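Local coordinates for methyltransferase-like protein (PDB 4PNE) that catalyses a [4+2] cycloaddition in spinosyn biosynthesis on a fold like that of S-adenosylmethionine-dependent methyltransferases, here with S-adenosyl-L-homocysteine bound, at residues H61-E66 and A76-T81; G69-W73 and Y249-F254; L45-L49 and Y269-V273; F254-A259 and W276-C281. One frame throughout, in Å; residues are numbered along the deposited sequence.

Contact 1 (H61-E66 and A76-T81); sequences HHGYWE and AADRLT. With SAH (S-adenosyl-L-homocysteine), chain C.
His61 ties the loop 61-66 to helix 73-88 and to the ligand at once, using both ring nitrogens. NE2 donates to Ala77 O over 2.9 Å, nearly straight at 171°, with the oxygen in the ring plane although the nitrogen stands above the carbonyl plane. ND1 donates to the carboxylate atom OXT of S-adenosyl-L-homocysteine at 2.6 Å. With CG lying between the backbone N and the carbonyl carbon (chi1 63°), the imidazole reaches both partners edge-on, and its tilt is fixed by two bonds in one plane. Leu80 CD2 packs obliquely against CD2 of this ring at 3.6 Å.

Further along, the backbone N of Tyr64 donates a hydrogen bond to Ala76 O at 3.0 Å, on the face of that carbonyl opposite the helical bond from Leu80 N. Gly63 passes close to the helix here, and Ala76 CB sits over the centre of the six-membered ring of Trp65, 3.5 Å from its centroid. This buried end belongs to the Rossmann-like methyltransferase fold, in which the loop before helix 73-88 supplies part of the cofactor pocket; Ile60, the preceding residue, also bonds the ligand.

The other end is looser and faces solvent. Exposed Glu66 offers OE2 alone to Arg79, which grips it side-on with NE and NH2, each 3.0 Å away. The oxygen lies in the guanidinium plane, but the carboxylate is turned 38° from it. Glu66 OE1 has a second cationic partner in Arg246, while the aliphatic CG of Arg79 runs beside Tyr64 CD1 at 3.7 Å.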
loop_
_atom_site.group_PDB
_atom_site.type_symbol
_atom_site.label_atom_id
_atom_site.label_comp_id
_atom_site.label_asym_id
_atom_site.label_seq_id
_atom_site.Cartn_x
_atom_site.Cartn_y
_atom_site.Cartn_z
ATOM N N HIS A 61 -1.670 -0.787 5.702
ATOM C CA HIS A 61 -0.320 -0.242 5.650
ATOM C C HIS A 61 0.108 0.130 7.075
ATOM O O HIS A 61 -0.723 0.194 7.993
ATOM C CB HIS A 61 -0.251 0.944 4.671
ATOM C CG HIS A 61 -1.101 2.123 5.044
ATOM N ND1 HIS A 61 -2.122 2.564 4.225
ATOM C CD2 HIS A 61 -1.085 2.961 6.110
ATOM C CE1 HIS A 61 -2.698 3.620 4.777
ATOM N NE2 HIS A 61 -2.085 3.885 5.918
ATOM N N HIS A 62 1.404 0.333 7.253
ATOM C CA HIS A 62 1.989 0.630 8.565
ATOM C C HIS A 62 1.487 1.955 9.120
ATOM O O HIS A 62 1.156 2.886 8.363
ATOM C CB HIS A 62 3.507 0.687 8.455
ATOM C CG HIS A 62 4.173 -0.652 8.512
ATOM N ND1 HIS A 62 3.641 -1.791 7.941
ATOM C CD2 HIS A 62 5.348 -1.023 9.067
ATOM C CE1 HIS A 62 4.441 -2.812 8.186
ATOM N NE2 HIS A 62 5.496 -2.372 8.853
ATOM N N GLY A 63 1.477 2.073 10.432
ATOM C CA GLY A 63 1.183 3.340 11.069
ATOM C C GLY A 63 2.417 4.221 11.152
ATOM O O GLY A 63 3.556 3.732 11.157
ATOM N N TYR A 64 2.165 5.514 11.294
ATOM C CA TYR A 64 3.190 6.533 11.499
ATOM C C TYR A 64 2.859 7.269 12.789
ATOM O O TYR A 64 1.767 7.828 12.940
ATOM C CB TYR A 64 3.216 7.484 10.294
ATOM C CG TYR A 64 4.145 8.666 10.331
ATOM C CD1 TYR A 64 3.859 9.776 11.106
ATOM C CD2 TYR A 64 5.289 8.683 9.565
ATOM C CE1 TYR A 64 4.688 10.871 11.120
ATOM C CE2 TYR A 64 6.140 9.778 9.562
ATOM C CZ TYR A 64 5.837 10.868 10.349
ATOM O OH TYR A 64 6.671 11.956 10.348
ATOM N N TRP A 65 3.793 7.217 13.740
ATOM C CA TRP A 65 3.617 7.812 15.046
ATOM C C TRP A 65 4.485 9.049 15.224
ATOM O O TRP A 65 5.596 9.130 14.718
ATOM C CB TRP A 65 3.963 6.806 16.139
ATOM C CG TRP A 65 2.928 5.795 16.438
ATOM C CD1 TRP A 65 2.019 5.851 17.440
ATOM C CD2 TRP A 65 2.720 4.538 15.767
ATOM N NE1 TRP A 65 1.250 4.714 17.448
ATOM C CE2 TRP A 65 1.666 3.882 16.438
ATOM C CE3 TRP A 65 3.329 3.897 14.685
ATOM C CZ2 TRP A 65 1.187 2.640 16.042
ATOM C CZ3 TRP A 65 2.853 2.653 14.291
ATOM C CH2 TRP A 65 1.816 2.020 14.992
ATOM N N GLU A 66 3.962 9.993 15.996
ATOM C CA GLU A 66 4.684 11.210 16.369
ATOM C C GLU A 66 5.454 11.105 17.684
ATOM O O GLU A 66 6.341 11.912 17.966
ATOM C CB GLU A 66 3.709 12.368 16.461
ATOM C CG GLU A 66 2.902 12.585 15.197
ATOM C CD GLU A 66 3.731 13.165 14.070
ATOM O OE1 GLU A 66 4.937 13.432 14.277
ATOM O OE2 GLU A 66 3.177 13.350 12.960
ATOM N N ALA A 76 -2.636 5.595 13.643
ATOM C CA ALA A 76 -1.324 5.870 13.058
ATOM C C ALA A 76 -1.314 5.588 11.551
ATOM O O ALA A 76 -0.680 6.313 10.772
ATOM C CB ALA A 76 -0.254 5.052 13.744
ATOM N N ALA A 77 -2.053 4.574 11.129
ATOM C CA ALA A 77 -2.215 4.319 9.706
ATOM C C ALA A 77 -2.945 5.478 9.035
ATOM O O ALA A 77 -2.602 5.885 7.917
ATOM C CB ALA A 77 -2.952 3.007 9.467
ATOM N N ASP A 78 -3.917 6.072 9.723
ATOM C CA ASP A 78 -4.629 7.216 9.141
ATOM C C ASP A 78 -3.666 8.414 8.999
ATOM O O ASP A 78 -3.779 9.213 8.071
ATOM C CB ASP A 78 -5.845 7.606 9.987
ATOM C CG ASP A 78 -7.038 6.672 9.800
ATOM O OD1 ASP A 78 -7.082 5.912 8.802
ATOM O OD2 ASP A 78 -7.938 6.710 10.674
ATOM N N ARG A 79 -2.712 8.547 9.921
ATOM C CA ARG A 79 -1.730 9.619 9.842
ATOM C C ARG A 79 -0.875 9.435 8.602
ATOM O O ARG A 79 -0.563 10.405 7.893
ATOM C CB ARG A 79 -0.868 9.628 11.102
ATOM C CG ARG A 79 0.242 10.638 11.107
ATOM C CD ARG A 79 -0.290 12.033 11.017
ATOM N NE ARG A 79 0.808 12.990 11.159
ATOM C CZ ARG A 79 0.947 14.111 10.458
ATOM N NH1 ARG A 79 0.047 14.464 9.541
ATOM N NH2 ARG A 79 1.998 14.892 10.688
ATOM N N LEU A 80 -0.469 8.210 8.337
ATOM C CA LEU A 80 0.328 7.941 7.159
ATOM C C LEU A 80 -0.469 8.303 5.917
ATOM O O LEU A 80 0.027 8.980 5.012
ATOM C CB LEU A 80 0.782 6.498 7.120
ATOM C CG LEU A 80 1.690 6.219 5.914
ATOM C CD1 LEU A 80 3.018 7.011 5.972
ATOM C CD2 LEU A 80 2.012 4.778 5.822
ATOM N N THR A 81 -1.714 7.886 5.870
ATOM C CA THR A 81 -2.574 8.241 4.743
ATOM C C THR A 81 -2.594 9.749 4.507
ATOM O O THR A 81 -2.464 10.216 3.356
ATOM C CB THR A 81 -4.006 7.713 4.971
ATOM O OG1 THR A 81 -3.985 6.282 4.925
ATOM C CG2 THR A 81 -4.993 8.206 3.884
HETATM N N SAH C . -2.908 0.714 -0.479
HETATM C CA SAH C . -3.775 -0.067 0.409
HETATM C CB SAH C . -3.497 -1.568 0.399
HETATM C CG SAH C . -2.065 -2.038 0.474
HETATM S SD SAH C . -1.989 -3.828 0.633
HETATM C C SAH C . -3.666 0.471 1.809
HETATM O O SAH C . -4.509 0.173 2.635
HETATM O OXT SAH C . -2.775 1.282 2.078
HETATM C "C5'" SAH C . -1.428 -4.191 -1.050
HETATM C "C4'" SAH C . -2.495 -3.979 -2.114
HETATM O "O4'" SAH C . -1.903 -4.065 -3.405
HETATM C "C3'" SAH C . -3.602 -5.018 -2.104
HETATM O "O3'" SAH C . -4.813 -4.296 -2.223
HETATM C "C2'" SAH C . -3.311 -5.874 -3.326
HETATM O "O2'" SAH C . -4.418 -6.552 -3.918
HETATM C "C1'" SAH C . -2.700 -4.836 -4.265
HETATM N N9 SAH C . -1.930 -5.446 -5.365
HETATM C C8 SAH C . -0.966 -6.402 -5.342
HETATM N N7 SAH C . -0.574 -6.684 -6.605
HETATM C C5 SAH C . -1.302 -5.915 -7.438
HETATM C C6 SAH C . -1.343 -5.795 -8.812
HETATM N N6 SAH C . -0.545 -6.505 -9.596
HETATM N N1 SAH C . -2.186 -4.903 -9.370
HETATM C C2 SAH C . -3.024 -4.128 -8.595
HETATM N N3 SAH C . -3.027 -4.272 -7.237
HETATM C C4 SAH C . -2.152 -5.134 -6.673
#

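Contact 2 (G69-W73 and Y249-F254); sequences GRASW and YFMPQF
Trp73 CG is set between its backbone N and carbonyl carbon (chi1 70°), which turns the indole onto helix 250-260, while Phe250 and Phe254, both with CG anti to the backbone N, extend their rings to meet it. The result is an aromatic cluster joining the start of helix 73-88 to helix 250-260. Both phenyl groups present an edge to the indole: Phe254 makes an edge-to-face pair with planes at 82° and its CD1 3.8 Å from Trp73 CE2. Phe250 is a more offset version, its centroid 5.9 Å from that of the six-membered indole ring. Each is one turn from the other on the helix, so Trp73 bridges successive turns.

The loop end is held differently. The backbone of Gly69 lies flat against one face of the Tyr249 ring, its CA 3.7 Å from the ring centroid and 17° off the normal, a CH-pi contact.

Between these two ends, Gln253 spans the gap with a chain extended beyond CG. A water donating to its OE1 also accepts from Trp73 N; a second water lies within bonding distance of OE1 and Arg70 O, though its protons cannot serve every acceptor nearby. The remaining half of the amide makes the direct bond: NE2 donates to Gly69 O at 2.6 Å, in the carbonyl plane and on a lone pair.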
loop_
_atom_site.group_PDB
_atom_site.type_symbol
_atom_site.label_atom_id
_atom_site.label_comp_id
_atom_site.label_asym_id
_atom_site.label_seq_id
_atom_site.Cartn_x
_atom_site.Cartn_y
_atom_site.Cartn_z
ATOM N N GLY A 69 4.671 5.540 20.275
ATOM C CA GLY A 69 3.723 4.476 19.965
ATOM C C GLY A 69 2.370 4.542 20.632
ATOM O O GLY A 69 1.679 3.524 20.714
ATOM N N ARG A 70 1.979 5.713 21.135
ATOM C CA ARG A 70 0.780 5.825 21.974
ATOM C C ARG A 70 -0.531 5.547 21.200
ATOM O O ARG A 70 -1.385 4.773 21.652
ATOM C CB ARG A 70 0.730 7.217 22.618
ATOM C CG ARG A 70 1.983 7.549 23.451
ATOM C CD ARG A 70 2.092 6.761 24.752
ATOM N NE ARG A 70 1.068 7.127 25.730
ATOM C CZ ARG A 70 1.200 8.103 26.628
ATOM N NH1 ARG A 70 2.324 8.813 26.706
ATOM N NH2 ARG A 70 0.208 8.357 27.472
ATOM N N ALA A 71 -0.677 6.171 20.032
ATOM C CA ALA A 71 -1.884 5.996 19.212
ATOM C C ALA A 71 -2.078 4.549 18.798
ATOM O O ALA A 71 -1.118 3.813 18.670
ATOM C CB ALA A 71 -1.810 6.872 17.986
ATOM N N SER A 72 -3.328 4.153 18.577
ATOM C CA SER A 72 -3.623 2.854 17.989
ATOM C C SER A 72 -3.017 2.730 16.610
ATOM O O SER A 72 -2.841 3.764 15.919
ATOM C CB SER A 72 -5.123 2.655 17.872
ATOM O OG SER A 72 -5.682 3.525 16.896
ATOM N N TRP A 73 -2.748 1.506 16.150
ATOM C CA TRP A 73 -2.187 1.365 14.826
ATOM C C TRP A 73 -3.153 1.904 13.767
ATOM O O TRP A 73 -2.708 2.501 12.793
ATOM C CB TRP A 73 -1.782 -0.073 14.496
ATOM C CG TRP A 73 -2.874 -1.073 14.289
ATOM C CD1 TRP A 73 -3.375 -1.917 15.209
ATOM C CD2 TRP A 73 -3.558 -1.363 13.053
ATOM N NE1 TRP A 73 -4.357 -2.715 14.640
ATOM C CE2 TRP A 73 -4.485 -2.381 13.321
ATOM C CE3 TRP A 73 -3.496 -0.831 11.768
ATOM C CZ2 TRP A 73 -5.325 -2.903 12.335
ATOM C CZ3 TRP A 73 -4.343 -1.347 10.798
ATOM C CH2 TRP A 73 -5.245 -2.360 11.091
ATOM N N TYR A 249 6.736 1.078 15.611
ATOM C CA TYR A 249 5.733 0.584 16.542
ATOM C C TYR A 249 4.738 -0.340 15.888
ATOM O O TYR A 249 4.038 -1.098 16.591
ATOM C CB TYR A 249 5.014 1.753 17.192
ATOM C CG TYR A 249 6.006 2.686 17.850
ATOM C CD1 TYR A 249 6.449 3.842 17.213
ATOM C CD2 TYR A 249 6.542 2.376 19.090
ATOM C CE1 TYR A 249 7.385 4.664 17.805
ATOM C CE2 TYR A 249 7.469 3.189 19.683
ATOM C CZ TYR A 249 7.888 4.326 19.044
ATOM O OH TYR A 249 8.824 5.115 19.678
ATOM N N PHE A 250 4.667 -0.336 14.557
ATOM C CA PHE A 250 3.586 -1.070 13.908
ATOM C C PHE A 250 3.627 -2.577 14.131
ATOM O O PHE A 250 2.615 -3.165 14.572
ATOM C CB PHE A 250 3.522 -0.805 12.387
ATOM C CG PHE A 250 2.398 -1.567 11.723
ATOM C CD1 PHE A 250 2.663 -2.738 11.051
ATOM C CD2 PHE A 250 1.098 -1.175 11.880
ATOM C CE1 PHE A 250 1.631 -3.493 10.514
ATOM C CE2 PHE A 250 0.077 -1.934 11.363
ATOM C CZ PHE A 250 0.354 -3.080 10.682
ATOM N N MET A 251 4.723 -3.239 13.788
ATOM C CA MET A 251 4.712 -4.702 13.864
ATOM C C MET A 251 4.428 -5.195 15.287
ATOM O O MET A 251 3.602 -6.092 15.455
ATOM C CB MET A 251 6.002 -5.319 13.348
ATOM C CG MET A 251 6.190 -5.222 11.848
ATOM S SD MET A 251 4.909 -5.991 10.884
ATOM C CE MET A 251 5.061 -7.721 11.338
ATOM N N PRO A 252 5.059 -4.621 16.308
ATOM C CA PRO A 252 4.750 -5.148 17.645
ATOM C C PRO A 252 3.285 -4.943 17.993
ATOM O O PRO A 252 2.651 -5.857 18.557
ATOM C CB PRO A 252 5.661 -4.328 18.580
ATOM C CG PRO A 252 6.674 -3.728 17.708
ATOM C CD PRO A 252 6.126 -3.608 16.335
ATOM N N GLN A 253 2.722 -3.787 17.648
ATOM C CA GLN A 253 1.365 -3.479 18.067
ATOM C C GLN A 253 0.375 -4.296 17.257
ATOM O O GLN A 253 -0.578 -4.861 17.827
ATOM C CB GLN A 253 1.047 -1.984 17.958
ATOM C CG GLN A 253 1.839 -1.150 18.962
ATOM C CD GLN A 253 1.300 0.258 19.203
ATOM O OE1 GLN A 253 0.182 0.604 18.820
ATOM N NE2 GLN A 253 2.118 1.083 19.857
ATOM N N PHE A 254 0.590 -4.420 15.955
ATOM C CA PHE A 254 -0.328 -5.219 15.152
ATOM C C PHE A 254 -0.274 -6.692 15.559
ATOM O O PHE A 254 -1.320 -7.335 15.634
ATOM C CB PHE A 254 -0.028 -5.066 13.660
ATOM C CG PHE A 254 -0.971 -5.835 12.788
ATOM C CD1 PHE A 254 -2.218 -5.336 12.530
ATOM C CD2 PHE A 254 -0.612 -7.066 12.264
ATOM C CE1 PHE A 254 -3.129 -6.054 11.767
ATOM C CE2 PHE A 254 -1.512 -7.794 11.492
ATOM C CZ PHE A 254 -2.751 -7.286 11.242
HETATM O O HOH W 1 -0.982 2.018 20.940
HETATM O O HOH W 2 -2.236 -0.412 18.434
#

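Contact 3 (L45-L49 and Y269-V273); sequences LVTPL and YGPAV
Leu45 and Tyr269 approach to 6.7 Å between CA atoms and Val46 and Val273 to 5.9 Å, as helix 36-54, kinked where the N atoms of Pro48 and Leu49 lack a bond to the preceding turn, passes the junction that leads into helix 271-281. No hydrogen bond crosses this interface, so side-chain packing carries it.

Leu49 touches both Tyr269 and Val273. With CG anti to the backbone N (chi1 177°), its side chain crosses the Tyr269 ring at about a right angle, and CB stands over the ring centre, 3.8 Å from the centroid and 7° off the normal, a CH-pi contact. One branch, CD1, lies beyond the rim on that side, 3.7 Å from Tyr269 CE2. The other branch, CD2, turns to Val273 and comes within 3.3 Å of its CG1, tighter than normal van der Waals contact; the two side chains slide past each other in opposite directions.

Pro48 meets the same tyrosine from the rim, its CB 3.6 Å from CE1 and near the ring plane, so that consecutive residues touch a face and an edge of one ring. Val273 divides its methyls as well: while CG1 takes Leu49, CG2 lies against Leu45 CB at 3.9 Å. Ile265, on the short helix 265-269, touches both Leu49 and Val273 and adds to the same apolar patch.

Helices 250-260, 265-269 and 271-281 all lie between strands 236-242 and 290-298; together with helix 36-54 they are consistent with a helical cap on the methyltransferase-like sheet.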
loop_
_atom_site.group_PDB
_atom_site.type_symbol
_atom_site.label_atom_id
_atom_site.label_comp_id
_atom_site.label_asym_id
_atom_site.label_seq_id
_atom_site.Cartn_x
_atom_site.Cartn_y
_atom_site.Cartn_z
ATOM N N LEU A 45 -8.509 -14.421 0.803
ATOM C CA LEU A 45 -8.501 -15.286 1.964
ATOM C C LEU A 45 -8.265 -14.551 3.271
ATOM O O LEU A 45 -8.911 -14.867 4.256
ATOM C CB LEU A 45 -7.445 -16.378 1.803
ATOM C CG LEU A 45 -7.764 -17.422 0.745
ATOM C CD1 LEU A 45 -6.562 -18.351 0.539
ATOM C CD2 LEU A 45 -9.007 -18.195 1.126
ATOM N N VAL A 46 -7.345 -13.593 3.291
ATOM C CA VAL A 46 -6.922 -12.958 4.537
ATOM C C VAL A 46 -7.800 -11.768 4.915
ATOM O O VAL A 46 -7.843 -11.362 6.064
ATOM C CB VAL A 46 -5.433 -12.496 4.452
ATOM C CG1 VAL A 46 -5.295 -11.217 3.694
ATOM C CG2 VAL A 46 -4.865 -12.301 5.850
ATOM N N THR A 47 -8.567 -11.246 3.964
ATOM C CA THR A 47 -9.386 -10.068 4.243
ATOM C C THR A 47 -10.301 -10.163 5.451
ATOM O O THR A 47 -10.300 -9.234 6.280
ATOM C CB THR A 47 -10.257 -9.734 3.015
ATOM O OG1 THR A 47 -9.433 -9.100 2.053
ATOM C CG2 THR A 47 -11.390 -8.782 3.370
ATOM N N PRO A 48 -11.089 -11.249 5.568
ATOM C CA PRO A 48 -11.970 -11.348 6.738
ATOM C C PRO A 48 -11.184 -11.320 8.069
ATOM O O PRO A 48 -11.666 -10.768 9.046
ATOM C CB PRO A 48 -12.671 -12.698 6.545
ATOM C CG PRO A 48 -12.504 -13.031 5.126
ATOM C CD PRO A 48 -11.216 -12.415 4.686
ATOM N N LEU A 49 -9.982 -11.884 8.086
ATOM C CA LEU A 49 -9.149 -11.881 9.286
ATOM C C LEU A 49 -8.685 -10.464 9.585
ATOM O O LEU A 49 -8.793 -10.011 10.725
ATOM C CB LEU A 49 -7.931 -12.821 9.126
ATOM C CG LEU A 49 -6.949 -12.844 10.300
ATOM C CD1 LEU A 49 -7.609 -13.011 11.662
ATOM C CD2 LEU A 49 -5.889 -13.928 10.093
ATOM N N TYR A 269 -9.726 -19.745 8.652
ATOM C CA TYR A 269 -9.335 -18.938 7.480
ATOM C C TYR A 269 -8.439 -19.698 6.496
ATOM O O TYR A 269 -8.130 -19.209 5.407
ATOM C CB TYR A 269 -8.627 -17.646 7.915
ATOM C CG TYR A 269 -9.487 -16.701 8.727
ATOM C CD1 TYR A 269 -10.490 -15.956 8.131
ATOM C CD2 TYR A 269 -9.269 -16.522 10.079
ATOM C CE1 TYR A 269 -11.282 -15.082 8.879
ATOM C CE2 TYR A 269 -10.045 -15.650 10.828
ATOM C CZ TYR A 269 -11.047 -14.926 10.223
ATOM O OH TYR A 269 -11.813 -14.052 10.972
ATOM N N GLY A 270 -8.005 -20.885 6.887
ATOM C CA GLY A 270 -7.185 -21.715 6.035
ATOM C C GLY A 270 -5.737 -21.716 6.456
ATOM O O GLY A 270 -5.293 -20.846 7.217
ATOM N N PRO A 271 -4.978 -22.698 5.961
ATOM C CA PRO A 271 -3.589 -22.787 6.403
ATOM C C PRO A 271 -2.701 -21.667 5.861
ATOM O O PRO A 271 -1.770 -21.295 6.558
ATOM C CB PRO A 271 -3.139 -24.152 5.863
ATOM C CG PRO A 271 -4.050 -24.410 4.692
ATOM C CD PRO A 271 -5.364 -23.819 5.086
ATOM N N ALA A 272 -2.995 -21.116 4.683
ATOM C CA ALA A 272 -2.145 -20.074 4.130
ATOM C C ALA A 272 -2.169 -18.881 5.064
ATOM O O ALA A 272 -1.130 -18.305 5.403
ATOM C CB ALA A 272 -2.609 -19.670 2.732
ATOM N N VAL A 273 -3.375 -18.518 5.470
ATOM C CA VAL A 273 -3.582 -17.418 6.381
ATOM C C VAL A 273 -2.922 -17.708 7.723
ATOM O O VAL A 273 -2.275 -16.824 8.285
ATOM C CB VAL A 273 -5.079 -17.143 6.555
ATOM C CG1 VAL A 273 -5.331 -16.082 7.630
ATOM C CG2 VAL A 273 -5.679 -16.696 5.220
#

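Contact 4 (F254-A259 and W276-C281); sequences FAEELA and WAAAVC
Phe254 turns its ring edge to helix 271-281: Val280 CG1 lies in the ring plane at 3.8 Å from CD2, and Trp276 CH2 is also near that plane, 4.0 Å from CE2. The indole of Trp276 has Val280 CG2, from its own helix, above one face and offset toward the rim. Val280 thus lies beside the point where the two rings meet, CG1 at the Phe254 edge and CG2 over the indole.

Leu258 is the knob of a knobs-into-holes contact, seated among Trp276, Ala277, Val280 and Cys281. Its chi1 of 178° points CG at the hole and chi2 of 56° sends CD2 into it, 3.8 Å from Val280 CG1 and 4.1 Å from both Ala277 CB and Cys281 SG. The backbones are nearest where Ala255 and Cys281 face each other, CA to CA 5.1 Å.

The axes of the two short segments approach to 9.4 Å, with a signed crossing angle of -134°, an inclined antiparallel pair. Helix 36-54 lies against this pair: its Val53 touches Phe254 and Leu258, and its Met42 and Leu50 reach Trp276, giving a three-helix apolar core.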
loop_
_atom_site.group_PDB
_atom_site.type_symbol
_atom_site.label_atom_id
_atom_site.label_comp_id
_atom_site.label_asym_id
_atom_site.label_seq_id
_atom_site.Cartn_x
_atom_site.Cartn_y
_atom_site.Cartn_z
ATOM N N PHE A 254 0.590 -4.420 15.955
ATOM C CA PHE A 254 -0.328 -5.219 15.152
ATOM C C PHE A 254 -0.274 -6.692 15.559
ATOM O O PHE A 254 -1.320 -7.335 15.634
ATOM C CB PHE A 254 -0.028 -5.066 13.660
ATOM C CG PHE A 254 -0.971 -5.835 12.788
ATOM C CD1 PHE A 254 -2.218 -5.336 12.530
ATOM C CD2 PHE A 254 -0.612 -7.066 12.264
ATOM C CE1 PHE A 254 -3.129 -6.054 11.767
ATOM C CE2 PHE A 254 -1.512 -7.794 11.492
ATOM C CZ PHE A 254 -2.751 -7.286 11.242
ATOM N N ALA A 255 0.910 -7.212 15.878
ATOM C CA ALA A 255 1.062 -8.603 16.298
ATOM C C ALA A 255 0.274 -8.868 17.565
ATOM O O ALA A 255 -0.373 -9.905 17.693
ATOM C CB ALA A 255 2.528 -8.958 16.511
ATOM N N GLU A 256 0.345 -7.942 18.512
ATOM C CA GLU A 256 -0.430 -8.096 19.725
ATOM C C GLU A 256 -1.938 -8.133 19.409
ATOM O O GLU A 256 -2.671 -8.989 19.925
ATOM C CB GLU A 256 -0.096 -6.985 20.708
ATOM C CG GLU A 256 -1.055 -6.939 21.864
ATOM C CD GLU A 256 -0.547 -6.126 23.024
ATOM O OE1 GLU A 256 0.545 -5.520 22.919
ATOM O OE2 GLU A 256 -1.267 -6.080 24.037
ATOM N N GLU A 257 -2.400 -7.244 18.526
ATOM C CA GLU A 257 -3.815 -7.247 18.117
ATOM C C GLU A 257 -4.242 -8.556 17.461
ATOM O O GLU A 257 -5.350 -9.065 17.694
ATOM C CB GLU A 257 -4.089 -6.090 17.141
ATOM C CG GLU A 257 -3.836 -4.741 17.727
ATOM C CD GLU A 257 -4.736 -4.456 18.906
ATOM O OE1 GLU A 257 -5.978 -4.489 18.715
ATOM O OE2 GLU A 257 -4.202 -4.229 20.018
ATOM N N LEU A 258 -3.376 -9.066 16.599
ATOM C CA LEU A 258 -3.584 -10.287 15.854
ATOM C C LEU A 258 -3.661 -11.445 16.805
ATOM O O LEU A 258 -4.564 -12.277 16.698
ATOM C CB LEU A 258 -2.466 -10.482 14.842
ATOM C CG LEU A 258 -2.508 -11.760 13.985
ATOM C CD1 LEU A 258 -3.831 -11.914 13.216
ATOM C CD2 LEU A 258 -1.345 -11.798 13.007
ATOM N N ALA A 259 -2.781 -11.457 17.794
ATOM C CA ALA A 259 -2.710 -12.579 18.743
ATOM C C ALA A 259 -4.004 -12.742 19.491
ATOM O O ALA A 259 -4.411 -13.849 19.783
ATOM C CB ALA A 259 -1.599 -12.368 19.696
ATOM N N TRP A 276 0.830 -17.080 7.433
ATOM C CA TRP A 276 1.121 -15.651 7.410
ATOM C C TRP A 276 0.981 -15.062 8.830
ATOM O O TRP A 276 1.820 -14.263 9.273
ATOM C CB TRP A 276 0.187 -14.920 6.446
ATOM C CG TRP A 276 0.261 -13.440 6.619
ATOM C CD1 TRP A 276 1.197 -12.591 6.092
ATOM C CD2 TRP A 276 -0.625 -12.631 7.395
ATOM N NE1 TRP A 276 0.945 -11.306 6.504
ATOM C CE2 TRP A 276 -0.163 -11.303 7.305
ATOM C CE3 TRP A 276 -1.757 -12.905 8.157
ATOM C CZ2 TRP A 276 -0.812 -10.246 7.939
ATOM C CZ3 TRP A 276 -2.397 -11.864 8.789
ATOM C CH2 TRP A 276 -1.914 -10.552 8.686
ATOM N N ALA A 277 -0.079 -15.464 9.531
ATOM C CA ALA A 277 -0.334 -14.979 10.895
ATOM C C ALA A 277 0.815 -15.361 11.825
ATOM O O ALA A 277 1.272 -14.561 12.648
ATOM C CB ALA A 277 -1.639 -15.542 11.430
ATOM N N ALA A 278 1.311 -16.578 11.674
ATOM C CA ALA A 278 2.418 -17.045 12.493
ATOM C C ALA A 278 3.686 -16.189 12.245
ATOM O O ALA A 278 4.388 -15.831 13.190
ATOM C CB ALA A 278 2.686 -18.508 12.200
ATOM N N ALA A 279 3.930 -15.818 10.987
ATOM C CA ALA A 279 5.065 -14.971 10.599
ATOM C C ALA A 279 4.997 -13.559 11.204
ATOM O O ALA A 279 5.996 -13.037 11.720
ATOM C CB ALA A 279 5.142 -14.892 9.086
ATOM N N VAL A 280 3.812 -12.948 11.172
ATOM C CA VAL A 280 3.623 -11.637 11.785
ATOM C C VAL A 280 3.915 -11.741 13.275
ATOM O O VAL A 280 4.638 -10.922 13.839
ATOM C CB VAL A 280 2.191 -11.103 11.538
ATOM C CG1 VAL A 280 1.889 -9.861 12.355
ATOM C CG2 VAL A 280 1.996 -10.839 10.059
ATOM N N CYS A 281 3.398 -12.771 13.927
ATOM C CA CYS A 281 3.628 -12.861 15.362
ATOM C C CYS A 281 5.079 -13.215 15.697
ATOM O O CYS A 281 5.509 -13.015 16.825
ATOM C CB CYS A 281 2.664 -13.863 15.975
ATOM S SG CYS A 281 0.976 -13.171 16.089
#

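In the fold
Contacts 1 and 2 lie side by side, centres 9 Å apart, joined where Trp65 NE1 meets Ala71 O; contacts 2 and 4 share Phe254 and helix 250-260, with centres 12 Å apart. Contact 4 in turn shares helix 271-281 with contact 3, also 12 Å away, whereas contacts 1 and 3 do not touch and stand 24 Å apart. Along the sequence, contacts 1 and 2 are nested inside the long loop closed by contact 3, and contact 4 follows both; the segments of contacts 1 and 2 alternate, as do those of contacts 3 and 4. Contact 1 alone touches S-adenosyl-L-homocysteine. Contacts 2 and 3 tie the N-terminal part to helices between strands 236-242 and 290-298; contact 4 packs two of these.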